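Local coordinates for 1-pyrroline-5-carboxylate dehydrogenase (Thermus thermophilus, PDB 1UZB), which probably oxidises 1-pyrroline-5-carboxylate, by way of its open glutamate semialdehyde form, to glutamate, as a member of the aldehyde dehydrogenase family, at residues A[6-11]-A[480-485]; A[107-112]-A[140-145]; A[191-196]-A[500-505]; A[466-471]-A[476-481]. One frame throughout, in Å; residues are numbered along the deposited sequence.

Contact 1 of 4, residues A[6-11]-A[480-485]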
loop_
_atom_site.group_PDB
_atom_site.type_symbol
_atom_site.label_atom_id
_atom_site.label_comp_id
_atom_site.label_asym_id
_atom_site.label_seq_id
_atom_site.Cartn_x
_atom_site.Cartn_y
_atom_site.Cartn_z
ATOM N N PHE A 6 16.387 4.572 -8.350
ATOM C CA PHE A 6 17.728 4.081 -8.624
ATOM C C PHE A 6 17.826 3.408 -9.985
ATOM O O PHE A 6 16.932 2.662 -10.387
ATOM C CB PHE A 6 18.143 3.069 -7.554
ATOM C CG PHE A 6 19.435 2.367 -7.857
ATOM C CD1 PHE A 6 20.655 2.921 -7.480
ATOM C CD2 PHE A 6 19.433 1.162 -8.558
ATOM C CE1 PHE A 6 21.855 2.287 -7.800
ATOM C CE2 PHE A 6 20.622 0.519 -8.884
ATOM C CZ PHE A 6 21.836 1.081 -8.505
ATOM N N ARG A 7 18.923 3.687 -10.682
ATOM C CA ARG A 7 19.222 3.076 -11.970
ATOM C C ARG A 7 20.721 2.817 -11.951
ATOM O O ARG A 7 21.480 3.610 -11.389
ATOM C CB ARG A 7 18.892 4.009 -13.142
ATOM C CG ARG A 7 17.434 4.432 -13.246
ATOM C CD ARG A 7 17.061 4.761 -14.689
ATOM N NE ARG A 7 17.933 5.770 -15.284
ATOM C CZ ARG A 7 17.908 7.063 -14.976
ATOM N NH1 ARG A 7 17.051 7.517 -14.074
ATOM N NH2 ARG A 7 18.743 7.905 -15.573
ATOM N N ASN A 8 21.156 1.710 -12.540
ATOM C CA ASN A 8 22.583 1.413 -12.573
ATOM C C ASN A 8 23.320 2.333 -13.540
ATOM O O ASN A 8 22.793 2.700 -14.592
ATOM C CB ASN A 8 22.826 -0.042 -12.982
ATOM C CG ASN A 8 22.315 -1.030 -11.952
ATOM O OD1 ASN A 8 21.167 -1.473 -12.013
ATOM N ND2 ASN A 8 23.165 -1.371 -10.992
ATOM N N GLU A 9 24.541 2.706 -13.170
ATOM C CA GLU A 9 25.380 3.570 -13.995
ATOM C C GLU A 9 25.826 2.758 -15.208
ATOM O O GLU A 9 26.380 1.676 -15.061
ATOM C CB GLU A 9 26.602 4.017 -13.189
ATOM C CG GLU A 9 27.597 4.912 -13.920
ATOM C CD GLU A 9 27.081 6.316 -14.161
ATOM O OE1 GLU A 9 26.207 6.775 -13.398
ATOM O OE2 GLU A 9 27.567 6.971 -15.108
ATOM N N PRO A 10 25.576 3.266 -16.425
ATOM C CA PRO A 10 25.978 2.535 -17.631
ATOM C C PRO A 10 27.478 2.263 -17.684
ATOM O O PRO A 10 28.283 3.124 -17.340
ATOM C CB PRO A 10 25.527 3.460 -18.755
ATOM C CG PRO A 10 24.305 4.103 -18.181
ATOM C CD PRO A 10 24.756 4.439 -16.775
ATOM N N ILE A 11 27.845 1.058 -18.107
ATOM C CA ILE A 11 29.246 0.674 -18.225
ATOM C C ILE A 11 29.716 1.042 -19.629
ATOM O O ILE A 11 29.175 0.552 -20.621
ATOM C CB ILE A 11 29.428 -0.844 -18.003
ATOM C CG1 ILE A 11 28.958 -1.216 -16.593
ATOM C CG2 ILE A 11 30.891 -1.234 -18.188
ATOM C CD1 ILE A 11 28.984 -2.704 -16.299
ATOM N N VAL A 480 24.814 -3.882 -8.610
ATOM C CA VAL A 480 24.248 -3.352 -7.380
ATOM C C VAL A 480 22.731 -3.236 -7.542
ATOM O O VAL A 480 22.236 -2.785 -8.581
ATOM C CB VAL A 480 24.846 -1.961 -7.070
ATOM C CG1 VAL A 480 24.057 -1.275 -5.961
ATOM C CG2 VAL A 480 26.302 -2.113 -6.658
ATOM N N GLY A 481 21.999 -3.675 -6.522
ATOM C CA GLY A 481 20.548 -3.600 -6.549
ATOM C C GLY A 481 19.852 -4.746 -7.264
ATOM O O GLY A 481 18.824 -5.244 -6.798
ATOM N N VAL A 482 20.415 -5.170 -8.391
ATOM C CA VAL A 482 19.853 -6.249 -9.198
ATOM C C VAL A 482 20.175 -7.621 -8.624
ATOM O O VAL A 482 19.293 -8.477 -8.490
ATOM C CB VAL A 482 20.406 -6.202 -10.642
ATOM C CG1 VAL A 482 19.754 -7.283 -11.488
ATOM C CG2 VAL A 482 20.167 -4.825 -11.252
ATOM N N GLN A 483 21.444 -7.813 -8.285
ATOM C CA GLN A 483 21.922 -9.075 -7.748
ATOM C C GLN A 483 22.656 -8.944 -6.418
ATOM O O GLN A 483 23.877 -8.762 -6.393
ATOM C CB GLN A 483 22.842 -9.755 -8.770
ATOM C CG GLN A 483 22.128 -10.234 -10.027
ATOM C CD GLN A 483 22.617 -9.560 -11.301
ATOM O OE1 GLN A 483 23.628 -8.851 -11.313
ATOM N NE2 GLN A 483 21.897 -9.789 -12.390
ATOM N N PRO A 484 21.919 -9.012 -5.294
ATOM C CA PRO A 484 22.547 -8.911 -3.970
ATOM C C PRO A 484 23.761 -9.840 -3.997
ATOM O O PRO A 484 23.627 -11.020 -4.318
ATOM C CB PRO A 484 21.450 -9.411 -3.042
ATOM C CG PRO A 484 20.210 -8.887 -3.706
ATOM C CD PRO A 484 20.457 -9.164 -5.178
ATOM N N PHE A 485 24.933 -9.315 -3.652
ATOM C CA PHE A 485 26.157 -10.105 -3.739
ATOM C C PHE A 485 26.769 -10.583 -2.424
ATOM O O PHE A 485 27.088 -9.788 -1.547
ATOM C CB PHE A 485 27.204 -9.311 -4.527
ATOM C CG PHE A 485 28.411 -10.115 -4.895
ATOM C CD1 PHE A 485 28.335 -11.087 -5.888
ATOM C CD2 PHE A 485 29.615 -9.932 -4.224
ATOM C CE1 PHE A 485 29.444 -11.866 -6.205
ATOM C CE2 PHE A 485 30.729 -10.708 -4.536
ATOM C CZ PHE A 485 30.641 -11.674 -5.525
#
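The carbonyl oxygen of Val480 is gripped twice. From across the contact comes the Asn8 amide: ND2 donates to Val480 O at 2.9 Å, with a nearly straight N-H...O angle of 163°. The donor lies in the carbonyl plane, on a lone pair, and the oxygen stays close to the amide plane of Asn8. From its own loop the same oxygen receives a weak bond from Val482 N, closing a classic gamma turn at Gly481. The other N-H of Asn8 ND2 is used as well, since Asp140 OD2 also accepts from this nitrogen. An alanine in place of Asn8 would take away this two-way donor and would probably cost Val480 O its well-aligned donor, with the weak turn bond remaining, and leave Asp140 OD2 with one mate fewer.

Asn8 OD1 faces a methyl instead, 3.6 Å from Val482 CG2. Phe6 reaches in beside Asn8, its CG anti to the backbone N (chi1 172°), which carries CZ to within 4.1 Å of Val480 CG1. Gly481 suits the crowding here: a CB there would press on Phe6 CE2 and on the carbonyl before it. Tyr144 meets the Phe6 ring edge-to-face, and Val160 of a neighbouring subunit packs on it. The N-terminal arm is thus tied to a loop of the aldehyde dehydrogenase fold by one well-aligned amide bond with apolar contacts beside it.

Contact 2 of 4, residues A[107-112]-A[140-145]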
loop_
_atom_site.group_PDB
_atom_site.type_symbol
_atom_site.label_atom_id
_atom_site.label_comp_id
_atom_site.label_asym_id
_atom_site.label_seq_id
_atom_site.Cartn_x
_atom_site.Cartn_y
_atom_site.Cartn_z
ATOM N N ALA A 107 27.870 12.231 -7.441
ATOM C CA ALA A 107 27.919 13.173 -8.555
ATOM C C ALA A 107 29.363 13.564 -8.843
ATOM O O ALA A 107 29.762 13.688 -10.001
ATOM C CB ALA A 107 27.090 14.413 -8.238
ATOM N N LEU A 108 30.142 13.757 -7.785
ATOM C CA LEU A 108 31.545 14.116 -7.934
ATOM C C LEU A 108 32.336 12.954 -8.531
ATOM O O LEU A 108 33.223 13.163 -9.363
ATOM C CB LEU A 108 32.133 14.525 -6.580
ATOM C CG LEU A 108 31.556 15.815 -5.988
ATOM C CD1 LEU A 108 32.111 16.026 -4.587
ATOM C CD2 LEU A 108 31.897 17.002 -6.888
ATOM N N MET A 109 32.019 11.729 -8.116
ATOM C CA MET A 109 32.717 10.568 -8.651
ATOM C C MET A 109 32.364 10.391 -10.126
ATOM O O MET A 109 33.230 10.074 -10.945
ATOM C CB MET A 109 32.341 9.305 -7.872
ATOM C CG MET A 109 33.088 8.060 -8.348
ATOM S SD MET A 109 32.826 6.590 -7.326
ATOM C CE MET A 109 33.866 6.973 -5.920
ATOM N N ARG A 110 31.096 10.605 -10.469
ATOM C CA ARG A 110 30.657 10.464 -11.850
ATOM C C ARG A 110 31.404 11.432 -12.771
ATOM O O ARG A 110 31.743 11.084 -13.904
ATOM C CB ARG A 110 29.143 10.693 -11.948
ATOM C CG ARG A 110 28.554 10.371 -13.313
ATOM C CD ARG A 110 27.036 10.540 -13.349
ATOM N NE ARG A 110 26.332 9.587 -12.492
ATOM C CZ ARG A 110 25.810 9.879 -11.304
ATOM N NH1 ARG A 110 25.187 8.939 -10.602
ATOM N NH2 ARG A 110 25.905 11.108 -10.817
ATOM N N ARG A 111 31.673 12.640 -12.287
ATOM C CA ARG A 111 32.388 13.619 -13.102
ATOM C C ARG A 111 33.881 13.313 -13.235
ATOM O O ARG A 111 34.561 13.902 -14.072
ATOM C CB ARG A 111 32.179 15.028 -12.538
ATOM C CG ARG A 111 30.760 15.531 -12.740
ATOM C CD ARG A 111 30.431 16.735 -11.882
ATOM N NE ARG A 111 29.031 17.111 -12.046
ATOM C CZ ARG A 111 28.250 17.542 -11.061
ATOM N NH1 ARG A 111 28.727 17.658 -9.829
ATOM N NH2 ARG A 111 26.982 17.841 -11.310
ATOM N N ARG A 112 34.389 12.393 -12.416
ATOM C CA ARG A 112 35.802 12.008 -12.469
ATOM C C ARG A 112 35.956 10.561 -12.933
ATOM O O ARG A 112 36.999 9.935 -12.728
ATOM C CB ARG A 112 36.457 12.171 -11.091
ATOM C CG ARG A 112 36.588 13.616 -10.635
ATOM C CD ARG A 112 37.315 13.723 -9.301
ATOM N NE ARG A 112 38.687 13.224 -9.372
ATOM C CZ ARG A 112 39.563 13.300 -8.372
ATOM N NH1 ARG A 112 40.790 12.820 -8.521
ATOM N NH2 ARG A 112 39.210 13.859 -7.224
ATOM N N ASP A 140 27.297 3.148 -8.268
ATOM C CA ASP A 140 26.069 2.431 -7.923
ATOM C C ASP A 140 25.930 2.228 -6.415
ATOM O O ASP A 140 24.846 2.414 -5.865
ATOM C CB ASP A 140 26.006 1.057 -8.607
ATOM C CG ASP A 140 25.689 1.144 -10.090
ATOM O OD1 ASP A 140 25.310 2.233 -10.572
ATOM O OD2 ASP A 140 25.808 0.103 -10.776
ATOM N N PHE A 141 27.010 1.829 -5.746
ATOM C CA PHE A 141 26.945 1.620 -4.300
ATOM C C PHE A 141 26.519 2.899 -3.583
ATOM O O PHE A 141 25.672 2.866 -2.689
ATOM C CB PHE A 141 28.300 1.168 -3.744
ATOM C CG PHE A 141 28.568 -0.305 -3.888
ATOM C CD1 PHE A 141 29.791 -0.746 -4.379
ATOM C CD2 PHE A 141 27.623 -1.251 -3.498
ATOM C CE1 PHE A 141 30.077 -2.107 -4.483
ATOM C CE2 PHE A 141 27.899 -2.616 -3.597
ATOM C CZ PHE A 141 29.128 -3.043 -4.091
ATOM N N ILE A 142 27.106 4.026 -3.971
ATOM C CA ILE A 142 26.772 5.294 -3.336
ATOM C C ILE A 142 25.307 5.658 -3.569
ATOM O O ILE A 142 24.588 5.996 -2.627
ATOM C CB ILE A 142 27.669 6.433 -3.863
ATOM C CG1 ILE A 142 29.144 6.100 -3.614
ATOM C CG2 ILE A 142 27.312 7.732 -3.162
ATOM C CD1 ILE A 142 30.107 7.068 -4.282
ATOM N N GLU A 143 24.866 5.581 -4.822
ATOM C CA GLU A 143 23.487 5.909 -5.173
ATOM C C GLU A 143 22.488 4.972 -4.497
ATOM O O GLU A 143 21.448 5.411 -3.998
ATOM C CB GLU A 143 23.295 5.829 -6.692
ATOM C CG GLU A 143 24.064 6.856 -7.512
ATOM C CD GLU A 143 23.429 8.236 -7.491
ATOM O OE1 GLU A 143 22.282 8.367 -7.023
ATOM O OE2 GLU A 143 24.078 9.196 -7.959
ATOM N N TYR A 144 22.813 3.683 -4.476
ATOM C CA TYR A 144 21.935 2.689 -3.876
ATOM C C TYR A 144 21.842 2.839 -2.362
ATOM O O TYR A 144 20.744 2.936 -1.813
ATOM C CB TYR A 144 22.414 1.275 -4.224
ATOM C CG TYR A 144 21.447 0.195 -3.796
ATOM C CD1 TYR A 144 20.396 -0.205 -4.627
ATOM C CD2 TYR A 144 21.553 -0.396 -2.539
ATOM C CE1 TYR A 144 19.477 -1.171 -4.209
ATOM C CE2 TYR A 144 20.643 -1.352 -2.114
ATOM C CZ TYR A 144 19.610 -1.736 -2.950
ATOM O OH TYR A 144 18.717 -2.688 -2.518
ATOM N N TYR A 145 22.985 2.861 -1.683
ATOM C CA TYR A 145 22.982 2.987 -0.228
ATOM C C TYR A 145 22.384 4.312 0.254
ATOM O O TYR A 145 21.780 4.361 1.324
ATOM C CB TYR A 145 24.399 2.785 0.324
ATOM C CG TYR A 145 24.940 1.374 0.145
ATOM C CD1 TYR A 145 26.307 1.149 -0.000
ATOM C CD2 TYR A 145 24.084 0.267 0.115
ATOM C CE1 TYR A 145 26.817 -0.135 -0.176
ATOM C CE2 TYR A 145 24.582 -1.031 -0.064
ATOM C CZ TYR A 145 25.948 -1.222 -0.211
ATOM O OH TYR A 145 26.449 -2.488 -0.424
#
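Two helices of the N-terminal half meet here, the end of helix 95-111 laying Met109 and Arg110 against Ile142 and Glu143 of helix 128-149. Each helix offers one apolar and one charged residue, adjacent in sequence: apolar meets apolar, and positive meets negative. Arg110 NH1 donates to Glu143 OE2 at 2.9 Å, the N-H...O angle being 168°. The oxygen sits practically in the guanidinium plane, at its edge, yet the nitrogen reaches it from above the carboxylate plane, the two flat groups being turned 46° against each other. A single N-H...O bond of this kind is a one-pronged salt bridge, not the flat paired sort. The carboxylate is shared: Glu143 OE1 is taken by Arg147, on the same helix.

In the aldehyde dehydrogenase fold these helices come ahead of strand 165-180, the first strand of the sheet that the cofactor-binding domain is built on, and the short helix 113-124 leads from one to the other. Arg110 NE, a different nitrogen of the same guanidinium, forms a salt bridge with Glu9 OE1 of the N-terminal arm. A leucine in place of Arg110 would probably leave both Glu143 OE2 and Glu9 OE1 without the positive charge that joins them.

Beside the ion pair the contact is greasy. Met109 starts with CG anti to the backbone N (chi1 -178°) and bends only at its last torsion, bringing SD and CE alongside the tip of Ile142; CE and CD1 are 4.1 Å apart. Ile142 also packs on Ala106 and Leu102, about one and two turns before Met109, while Ile222 touches Met109.

Contact 3 of 4, residues A[191-196]-A[500-505]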
loop_
_atom_site.group_PDB
_atom_site.type_symbol
_atom_site.label_atom_id
_atom_site.label_comp_id
_atom_site.label_asym_id
_atom_site.label_seq_id
_atom_site.Cartn_x
_atom_site.Cartn_y
_atom_site.Cartn_z
ATOM N N THR A 191 34.764 1.614 -2.007
ATOM C CA THR A 191 33.705 2.595 -1.800
ATOM C C THR A 191 32.476 2.021 -1.097
ATOM O O THR A 191 31.988 2.594 -0.117
ATOM C CB THR A 191 33.263 3.201 -3.140
ATOM O OG1 THR A 191 34.360 3.912 -3.725
ATOM C CG2 THR A 191 32.103 4.158 -2.938
ATOM N N GLY A 192 31.974 0.892 -1.589
ATOM C CA GLY A 192 30.798 0.286 -0.991
ATOM C C GLY A 192 30.947 -0.065 0.477
ATOM O O GLY A 192 30.054 0.194 1.291
ATOM N N MET A 193 32.084 -0.659 0.819
ATOM C CA MET A 193 32.353 -1.071 2.192
ATOM C C MET A 193 32.430 0.095 3.168
ATOM O O MET A 193 32.196 -0.072 4.368
ATOM C CB MET A 193 33.659 -1.859 2.257
ATOM C CG MET A 193 33.645 -3.157 1.480
ATOM S SD MET A 193 35.226 -4.002 1.628
ATOM C CE MET A 193 34.953 -4.758 3.176
ATOM N N ILE A 194 32.762 1.273 2.647
ATOM C CA ILE A 194 32.875 2.484 3.453
ATOM C C ILE A 194 31.555 3.248 3.549
ATOM O O ILE A 194 31.076 3.541 4.646
ATOM C CB ILE A 194 33.925 3.457 2.857
ATOM C CG1 ILE A 194 35.323 2.841 2.929
ATOM C CG2 ILE A 194 33.881 4.794 3.592
ATOM C CD1 ILE A 194 36.375 3.655 2.209
ATOM N N VAL A 195 30.959 3.559 2.398
ATOM C CA VAL A 195 29.738 4.354 2.396
ATOM C C VAL A 195 28.494 3.671 2.943
ATOM O O VAL A 195 27.575 4.351 3.389
ATOM C CB VAL A 195 29.439 4.942 0.979
ATOM C CG1 VAL A 195 30.629 5.768 0.502
ATOM C CG2 VAL A 195 29.122 3.839 -0.011
ATOM N N GLY A 196 28.455 2.343 2.920
ATOM C CA GLY A 196 27.300 1.646 3.465
ATOM C C GLY A 196 27.190 1.954 4.952
ATOM O O GLY A 196 26.176 2.486 5.414
ATOM N N LEU A 500 19.241 -4.005 0.283
ATOM C CA LEU A 500 18.701 -3.318 1.448
ATOM C C LEU A 500 19.236 -3.915 2.749
ATOM O O LEU A 500 19.562 -3.186 3.681
ATOM C CB LEU A 500 17.171 -3.398 1.436
ATOM C CG LEU A 500 16.466 -2.736 0.247
ATOM C CD1 LEU A 500 14.988 -3.088 0.258
ATOM C CD2 LEU A 500 16.660 -1.234 0.308
ATOM N N ASP A 501 19.335 -5.240 2.799
ATOM C CA ASP A 501 19.805 -5.945 3.988
ATOM C C ASP A 501 21.212 -5.574 4.433
ATOM O O ASP A 501 21.552 -5.727 5.601
ATOM C CB ASP A 501 19.757 -7.463 3.767
ATOM C CG ASP A 501 18.358 -8.032 3.873
ATOM O OD1 ASP A 501 17.398 -7.253 4.069
ATOM O OD2 ASP A 501 18.223 -9.270 3.762
ATOM N N TYR A 502 22.034 -5.090 3.509
ATOM C CA TYR A 502 23.407 -4.746 3.859
ATOM C C TYR A 502 23.493 -3.719 4.981
ATOM O O TYR A 502 24.275 -3.878 5.915
ATOM C CB TYR A 502 24.144 -4.211 2.631
ATOM C CG TYR A 502 25.648 -4.103 2.793
ATOM C CD1 TYR A 502 26.432 -5.244 2.960
ATOM C CD2 TYR A 502 26.293 -2.872 2.691
ATOM C CE1 TYR A 502 27.821 -5.166 3.009
ATOM C CE2 TYR A 502 27.684 -2.779 2.736
ATOM C CZ TYR A 502 28.439 -3.932 2.888
ATOM O OH TYR A 502 29.814 -3.858 2.875
ATOM N N LEU A 503 22.682 -2.669 4.902
ATOM C CA LEU A 503 22.738 -1.619 5.911
ATOM C C LEU A 503 22.299 -2.044 7.311
ATOM O O LEU A 503 22.763 -1.483 8.304
ATOM C CB LEU A 503 21.934 -0.399 5.444
ATOM C CG LEU A 503 22.345 0.154 4.072
ATOM C CD1 LEU A 503 21.558 1.419 3.777
ATOM C CD2 LEU A 503 23.843 0.441 4.045
ATOM N N ARG A 504 21.419 -3.036 7.398
ATOM C CA ARG A 504 20.949 -3.517 8.695
ATOM C C ARG A 504 22.112 -4.048 9.537
ATOM O O ARG A 504 22.065 -4.030 10.769
ATOM C CB ARG A 504 19.916 -4.632 8.500
ATOM C CG ARG A 504 19.371 -5.221 9.799
ATOM C CD ARG A 504 18.567 -4.191 10.563
ATOM N NE ARG A 504 18.066 -4.691 11.840
ATOM C CZ ARG A 504 18.798 -4.805 12.943
ATOM N NH1 ARG A 504 18.241 -5.268 14.053
ATOM N NH2 ARG A 504 20.081 -4.452 12.947
ATOM N N LEU A 505 23.150 -4.528 8.857
ATOM C CA LEU A 505 24.328 -5.074 9.521
ATOM C C LEU A 505 25.094 -4.031 10.327
ATOM O O LEU A 505 25.844 -4.368 11.246
ATOM C CB LEU A 505 25.268 -5.678 8.480
ATOM C CG LEU A 505 24.704 -6.805 7.615
ATOM C CD1 LEU A 505 25.703 -7.140 6.524
ATOM C CD2 LEU A 505 24.400 -8.020 8.471
#
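Tyr502 presents its ring edgewise to helix 188-199. CE2 comes to 4.1 Å from Gly192 O, which lies at the ring edge near the ring plane, and the hydroxyl beyond it ends over the backbone of Met193, with OH 3.8 Å from Met193 CA. The methionine side chain starts away from the contact, but its CG passes 4.1 Å from that same OH, the two side chains running obliquely to each other. With CG anti to the backbone N (chi1 -167°), the tyrosine stretches out from its own helix and puts the ring between the two helices.

Leu503 comes in alongside, one branch only: CD2 sits 3.4 Å from Gly196 O and also lies over Gly196 CA. The glycine makes room for both residues, because a CB at this position would run into Tyr502 CE2 and also come up against Leu503 CD2. The backbones therefore come close at this point, Gly196 CA and Leu503 CA being 6.1 Å apart, although the short helical segments pass at 10.9 Å and cross at -58°.

Helix 188-199 is the connection in a beta-alpha-beta crossover between the parallel strands 165-180 and 203-207 of the Rossmann-like sheet, and the weakly bonded helix 500-504 leads into strand 507-515, which pairs antiparallel with strand 165-180. The buried hydroxyl of Tyr502 finds its polar partner in Asn257 ND2, a group that also bonds to Met193 O and so fixes the phenol end against the first helix. Tyr145 meets the tyrosine ring with its plane nearly parallel, and Phe506 meets it edge-to-face.

Contact 4 of 4, residues A[466-471]-A[476-481]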
loop_
_atom_site.group_PDB
_atom_site.type_symbol
_atom_site.label_atom_id
_atom_site.label_comp_id
_atom_site.label_asym_id
_atom_site.label_seq_id
_atom_site.Cartn_x
_atom_site.Cartn_y
_atom_site.Cartn_z
ATOM N N VAL A 466 25.138 -21.804 -3.888
ATOM C CA VAL A 466 25.983 -20.621 -3.979
ATOM C C VAL A 466 25.082 -19.412 -3.757
ATOM O O VAL A 466 23.884 -19.463 -4.037
ATOM C CB VAL A 466 26.688 -20.508 -5.357
ATOM C CG1 VAL A 466 27.690 -21.643 -5.525
ATOM C CG2 VAL A 466 25.668 -20.527 -6.476
ATOM N N GLY A 467 25.661 -18.328 -3.251
ATOM C CA GLY A 467 24.878 -17.135 -2.979
ATOM C C GLY A 467 24.428 -16.364 -4.205
ATOM O O GLY A 467 23.427 -15.649 -4.153
ATOM N N ASN A 468 25.173 -16.492 -5.300
ATOM C CA ASN A 468 24.848 -15.805 -6.549
ATOM C C ASN A 468 24.942 -16.802 -7.691
ATOM O O ASN A 468 26.038 -17.207 -8.093
ATOM C CB ASN A 468 25.804 -14.632 -6.793
ATOM C CG ASN A 468 25.470 -13.423 -5.941
ATOM O OD1 ASN A 468 25.781 -13.371 -4.744
ATOM N ND2 ASN A 468 24.811 -12.443 -6.553
ATOM N N LEU A 469 23.776 -17.181 -8.206
ATOM C CA LEU A 469 23.660 -18.164 -9.275
ATOM C C LEU A 469 23.133 -17.518 -10.552
ATOM O O LEU A 469 22.212 -16.706 -10.503
ATOM C CB LEU A 469 22.719 -19.274 -8.805
ATOM C CG LEU A 469 22.432 -20.490 -9.688
ATOM C CD1 LEU A 469 23.716 -21.245 -10.004
ATOM C CD2 LEU A 469 21.447 -21.396 -8.960
ATOM N N TYR A 470 23.712 -17.888 -11.690
ATOM C CA TYR A 470 23.320 -17.314 -12.971
ATOM C C TYR A 470 23.061 -18.386 -14.019
ATOM O O TYR A 470 23.847 -19.335 -14.155
ATOM C CB TYR A 470 24.415 -16.380 -13.485
ATOM C CG TYR A 470 24.831 -15.317 -12.495
ATOM C CD1 TYR A 470 25.762 -15.591 -11.490
ATOM C CD2 TYR A 470 24.285 -14.038 -12.556
ATOM C CE1 TYR A 470 26.140 -14.606 -10.567
ATOM C CE2 TYR A 470 24.652 -13.055 -11.651
ATOM C CZ TYR A 470 25.578 -13.340 -10.660
ATOM O OH TYR A 470 25.945 -12.355 -9.770
ATOM N N PHE A 471 21.970 -18.229 -14.769
ATOM C CA PHE A 471 21.620 -19.185 -15.812
ATOM C C PHE A 471 21.756 -18.588 -17.210
ATOM O O PHE A 471 21.187 -17.533 -17.512
ATOM C CB PHE A 471 20.186 -19.698 -15.642
ATOM C CG PHE A 471 19.927 -20.387 -14.337
ATOM C CD1 PHE A 471 20.937 -21.083 -13.676
ATOM C CD2 PHE A 471 18.651 -20.373 -13.783
ATOM C CE1 PHE A 471 20.675 -21.756 -12.485
ATOM C CE2 PHE A 471 18.377 -21.041 -12.596
ATOM C CZ PHE A 471 19.392 -21.737 -11.943
ATOM N N THR A 476 30.092 -13.465 -13.438
ATOM C CA THR A 476 30.794 -12.334 -12.844
ATOM C C THR A 476 29.972 -11.069 -13.099
ATOM O O THR A 476 28.952 -11.106 -13.796
ATOM C CB THR A 476 32.175 -12.136 -13.497
ATOM O OG1 THR A 476 31.996 -11.948 -14.906
ATOM C CG2 THR A 476 33.070 -13.351 -13.273
ATOM N N GLY A 477 30.405 -9.956 -12.515
ATOM C CA GLY A 477 29.735 -8.685 -12.738
ATOM C C GLY A 477 28.377 -8.443 -12.111
ATOM O O GLY A 477 27.528 -7.798 -12.730
ATOM N N ALA A 478 28.166 -8.936 -10.896
ATOM C CA ALA A 478 26.896 -8.725 -10.211
ATOM C C ALA A 478 26.629 -7.223 -10.131
ATOM O O ALA A 478 27.506 -6.447 -9.748
ATOM C CB ALA A 478 26.949 -9.321 -8.812
ATOM N N LEU A 479 25.419 -6.818 -10.492
ATOM C CA LEU A 479 25.050 -5.409 -10.459
ATOM C C LEU A 479 24.382 -5.012 -9.157
ATOM O O LEU A 479 23.505 -5.712 -8.658
ATOM C CB LEU A 479 24.115 -5.087 -11.623
ATOM C CG LEU A 479 24.719 -5.198 -13.025
ATOM C CD1 LEU A 479 23.626 -5.031 -14.067
ATOM C CD2 LEU A 479 25.798 -4.145 -13.206
ATOM N N VAL A 480 24.814 -3.882 -8.610
ATOM C CA VAL A 480 24.248 -3.352 -7.380
ATOM C C VAL A 480 22.731 -3.236 -7.542
ATOM O O VAL A 480 22.236 -2.785 -8.581
ATOM C CB VAL A 480 24.846 -1.961 -7.070
ATOM C CG1 VAL A 480 24.057 -1.275 -5.961
ATOM C CG2 VAL A 480 26.302 -2.113 -6.658
ATOM N N GLY A 481 21.999 -3.675 -6.522
ATOM C CA GLY A 481 20.548 -3.600 -6.549
ATOM C C GLY A 481 19.852 -4.746 -7.264
ATOM O O GLY A 481 18.824 -5.244 -6.798
#
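Strand 468-471 and the irregular loop 476-481 run too far apart for backbone pairing, with Asn468 CA 8.2 Å from Ala478 CA, so side chains bridge the space. The strand is the edge, within this chain, of the seven-stranded sheet of the catalytic domain, and it pairs in parallel with a strand of the second subunit, so that the sheet continues across the interface. In relatives of this family the equivalent loop probably borders the substrate pocket.

Asn468 and Tyr470, two apart on the strand, send their side chains from the same side towards Ala478. The tyrosine does most of the touching: its hydroxyl oxygen OH is 3.3 Å from Ala478 CB, a snug oxygen-to-methyl contact. CG lies anti to the carbonyl carbon (chi1 -53°), a setting that holds the phenol out towards the loop, its OH foremost. Gly477, just before the alanine, has a positive phi that favours glycine, and it turns the loop there.

Asn468 stands next to the phenol and gives it a weak hydrogen bond, ND2 to Tyr470 OH at 3.4 Å, bent to 134°. The main duty of that amide lies elsewhere: ND2 donates to Pro484 O, and Asn468 OD1 accepts from Gly486 N, further along the same loop. Held this way, the amide barely meets the loop methyl, Asn468 ND2 stopping 4.4 Å from Ala478 CB.

Helix 128-149 is the common neighbour. From contact 2 its Asp140 OD1 takes a probable hydrogen bond from Glu9 N of contact 1, 2.7 Å away, and its Phe141 CE2 packs 3.5 Å from Val480 CG2. Towards contact 3, Ile142 CG1 of the same helix is 3.6 Å from Thr191 CG2. Contacts 1 and 4 share Val480 and Gly481, and Phe485 CD1 lies 3.7 Å from Ala478 CB, so the loop after strand 468-471 serves both. Contacts 3 and 4 do not touch, their centres about 17 Å apart, yet both, like contact 1, border the second subunit. The loop of contact 4 probably borders the substrate site, as in relatives.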